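Local coordinates for chinitase A (Streptomyces coelicolor, PDB 3EBV), which probably hydrolyses chitin as an endochitinase, through the TIM-barrel domain of glycosyl hydrolase family 18 that makes up this chain, at residues 198-201 / 202-205; 205-208 / 209-213. All blocks are in the same frame, centred on the assembly; numbering follows the deposited sequence.

Interaction 1: residues 198-201 / 202-205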
# COMPACT_ATOMS: atom_id res chain seq x y z
N THR A 198 -15.57 10.82 1.72
CA THR A 198 -16.85 10.37 2.28
C THR A 198 -16.77 8.87 2.62
O THR A 198 -16.00 8.12 1.97
CB THR A 198 -18.01 10.57 1.29
OG1 THR A 198 -17.81 9.81 0.09
CG2 THR A 198 -18.23 12.07 0.92
N VAL A 199 -17.56 8.41 3.59
CA VAL A 199 -17.56 6.99 3.91
C VAL A 199 -17.99 6.17 2.68
O VAL A 199 -17.44 5.09 2.42
CB VAL A 199 -18.47 6.69 5.13
CG1 VAL A 199 -19.87 6.95 4.82
CG2 VAL A 199 -18.34 5.21 5.56
N ASP A 200 -18.94 6.67 1.87
CA ASP A 200 -19.45 5.91 0.72
C ASP A 200 -18.38 5.71 -0.36
O ASP A 200 -18.38 4.71 -1.07
CB ASP A 200 -20.64 6.65 0.06
CG ASP A 200 -21.97 6.51 0.80
OD1 ASP A 200 -22.11 5.63 1.68
OD2 ASP A 200 -22.86 7.30 0.42
N PHE A 201 -17.48 6.68 -0.51
CA PHE A 201 -16.39 6.48 -1.50
C PHE A 201 -15.57 5.26 -1.10
O PHE A 201 -15.18 4.47 -1.97
CB PHE A 201 -15.50 7.71 -1.47
CG PHE A 201 -14.53 7.85 -2.64
CD1 PHE A 201 -14.96 8.21 -3.91
CD2 PHE A 201 -13.16 7.69 -2.40
CE1 PHE A 201 -14.01 8.42 -4.96
CE2 PHE A 201 -12.22 7.90 -3.45
CZ PHE A 201 -12.62 8.26 -4.69
N LEU A 202 -15.31 5.11 0.20
CA LEU A 202 -14.55 3.95 0.66
C LEU A 202 -15.31 2.65 0.43
O LEU A 202 -14.79 1.68 -0.12
CB LEU A 202 -14.17 4.10 2.14
CG LEU A 202 -13.44 5.42 2.49
CD1 LEU A 202 -13.06 5.46 3.95
CD2 LEU A 202 -12.18 5.60 1.60
N THR A 203 -16.57 2.62 0.91
CA THR A 203 -17.28 1.34 0.85
C THR A 203 -17.72 0.94 -0.55
O THR A 203 -17.61 -0.26 -0.91
CB THR A 203 -18.53 1.37 1.81
OG1 THR A 203 -19.38 2.46 1.41
CG2 THR A 203 -18.09 1.58 3.25
N ALA A 204 -18.23 1.89 -1.32
CA ALA A 204 -18.70 1.60 -2.67
C ALA A 204 -17.59 1.23 -3.65
O ALA A 204 -17.82 0.44 -4.59
CB ALA A 204 -19.57 2.74 -3.20
N LEU A 205 -16.40 1.83 -3.48
CA LEU A 205 -15.28 1.47 -4.36
C LEU A 205 -14.60 0.19 -3.86
O LEU A 205 -14.19 -0.62 -4.70
CB LEU A 205 -14.26 2.62 -4.43
CG LEU A 205 -14.60 3.68 -5.49
CD1 LEU A 205 -15.92 4.40 -5.26
CD2 LEU A 205 -13.46 4.72 -5.51
O HOH W 1 -21.37 3.39 3.07
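F201 and L205 meet one turn apart on helix 199-210, a helix of the barrel domain. L205 sets CD2 over one face of the F201 ring, 3.8 Å from the ring centroid and 15° off its normal. This is a CH-pi contact, and the methyl is displaced toward the CZ side of the rim. F201 has CG anti to its backbone N (chi1 -166°), which brings the ring under L205 CD2, the two side chains crossing at a slant. This is the tight part. M186 touches both side chains, and Y194 adds to the cover on F201. With an alanine in place of F201, L205 CD2 would lose the ring face it rests on, and a gap would probably open beside M186 and Y194.

The backbone between them is helical. L205 N reaches F201 O at 3.3 Å, with the donor above the carbonyl plane. At the start of the helix T198 is the N-cap, and its OG1 accepts from F201 N at 3.2 Å. OG1 also bonds to A195 O.

The other side is looser within the helix, and a water bridges its polar groups. The methyls V199 CG2 and T203 CG2 stay 4.3 Å apart, and A243 touches both residues. D200 OD1 and T203 OG1 do not meet directly. A water donates to D200 OD1 at 2.7 Å and accepts from T203 OG1 at 2.8 Å. The carboxylate is gripped further by S255 OG and F256 N. Its charge lies in the first turn, where the helix dipole would probably stabilise it. The helix start thus combines an apolar flank with a polar one that holds the 255-256 loop.

Interaction 2: residues 205-208 / 209-213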
# COMPACT_ATOMS: atom_id res chain seq x y z
N LEU A 205 -16.40 1.83 -3.48
CA LEU A 205 -15.28 1.47 -4.36
C LEU A 205 -14.60 0.19 -3.86
O LEU A 205 -14.19 -0.62 -4.70
CB LEU A 205 -14.26 2.62 -4.43
CG LEU A 205 -14.60 3.68 -5.49
CD1 LEU A 205 -15.92 4.40 -5.26
CD2 LEU A 205 -13.46 4.72 -5.51
N ALA A 206 -14.48 -0.01 -2.54
CA ALA A 206 -13.95 -1.30 -2.04
C ALA A 206 -14.83 -2.45 -2.51
O ALA A 206 -14.33 -3.53 -2.86
CB ALA A 206 -13.84 -1.29 -0.53
N CYS A 207 -16.13 -2.22 -2.57
CA CYS A 207 -17.08 -3.24 -3.06
C CYS A 207 -16.71 -3.76 -4.47
O CYS A 207 -16.91 -4.93 -4.78
CB CYS A 207 -18.46 -2.56 -3.08
SG CYS A 207 -19.80 -3.54 -3.79
N ILE A 208 -16.19 -2.89 -5.34
CA ILE A 208 -15.85 -3.35 -6.70
C ILE A 208 -14.78 -4.46 -6.58
O ILE A 208 -14.82 -5.46 -7.32
CB ILE A 208 -15.28 -2.20 -7.57
CG1 ILE A 208 -16.27 -1.04 -7.70
CG2 ILE A 208 -14.88 -2.69 -8.96
CD1 ILE A 208 -15.64 0.20 -8.32
N GLN A 209 -13.80 -4.26 -5.68
CA GLN A 209 -12.75 -5.29 -5.46
C GLN A 209 -13.32 -6.55 -4.82
O GLN A 209 -13.01 -7.68 -5.26
CB GLN A 209 -11.65 -4.68 -4.59
CG GLN A 209 -10.94 -3.55 -5.31
CD GLN A 209 -10.00 -2.75 -4.43
OE1 GLN A 209 -9.34 -3.29 -3.56
NE2 GLN A 209 -9.95 -1.45 -4.68
N LEU A 210 -14.15 -6.37 -3.79
CA LEU A 210 -14.71 -7.49 -3.02
C LEU A 210 -15.68 -8.34 -3.84
O LEU A 210 -15.82 -9.54 -3.55
CB LEU A 210 -15.37 -7.01 -1.72
CG LEU A 210 -14.42 -6.30 -0.74
CD1 LEU A 210 -15.19 -5.37 0.21
CD2 LEU A 210 -13.61 -7.38 0.03
N GLU A 211 -16.35 -7.72 -4.80
CA GLU A 211 -17.27 -8.44 -5.70
C GLU A 211 -16.57 -8.86 -6.99
O GLU A 211 -17.20 -9.54 -7.83
CB GLU A 211 -18.52 -7.57 -6.01
CG GLU A 211 -19.34 -7.25 -4.78
CD GLU A 211 -20.65 -6.50 -5.11
OE1 GLU A 211 -20.79 -5.97 -6.25
OE2 GLU A 211 -21.53 -6.46 -4.19
N GLY A 212 -15.30 -8.46 -7.20
CA GLY A 212 -14.66 -8.64 -8.48
C GLY A 212 -13.54 -9.68 -8.49
O GLY A 212 -12.74 -9.68 -9.41
N GLY A 213 -13.50 -10.51 -7.47
CA GLY A 213 -12.60 -11.68 -7.47
C GLY A 213 -11.43 -11.63 -6.51
O GLY A 213 -10.65 -12.58 -6.45
O HOH W 2 -12.05 -0.22 -6.61
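C207 O accepts from E211 N at 2.8 Å, with an N-H...O angle of 151°. The bond lies at the C-terminal end of helix 199-210. This helix is the crossover of a beta-alpha-beta unit in the TIM barrel, between the parallel strands 175-179 and 219-224. One residue earlier, L210 N bonds to A206 O at 3.0 Å, with the donor in the carbonyl plane.

The side chains divide between the barrel and the disulfide. L210 folds back so that CG lies 3.5 Å from A206 O. Its CD1 comes only loosely near A206 CB. Both residues touch L247 of helix 237-249, and each also meets strand 219-224. The extended Q209 side chain lies against the barrel, touching V176, M178 and V219, and so reaches both strands of the unit. Its NE2 donates to a water at 3.1 Å. That water also lies 2.9 Å from L205 O, one turn back, though other acceptors compete for its protons.

The chain then leaves the helix through two glycines. G212 N bonds to Q209 O. A CB on G212 would run into I208 O, and one on G213, at its positive phi of 110°, would be jammed against the carbonyl O of G212. G213 O receives a bond from K170 NZ.

At C207, SG lies trans to the backbone N (chi1 175°), where it joins C189 in a disulfide. The extended E211 side chain runs back along the helix beside this sulfur. SG lies above the flat of the carboxylate, 3.4 Å from both E211 CD and E211 OE2.

In the fold
Along the chain, strand 193-194 leads into interaction 1, which forms the first turns of helix 199-210. Interaction 2 follows on the last turns and the glycine exit. The two neither nest nor cross. They run in series, share L205 and have centres about 12 Å apart. Neither closes a long loop; each joins residues close in sequence. Interaction 1 ties the helix start to the small sheet 186-187/193-194 and the 255-256 loop. Interaction 2 ties its end to barrel strands 175-179 and 219-224, and to C189 by the disulfide. Helix 237-249 borders both. Helix 199-210 thus touches the small sheet near its start and the barrel strands near its end.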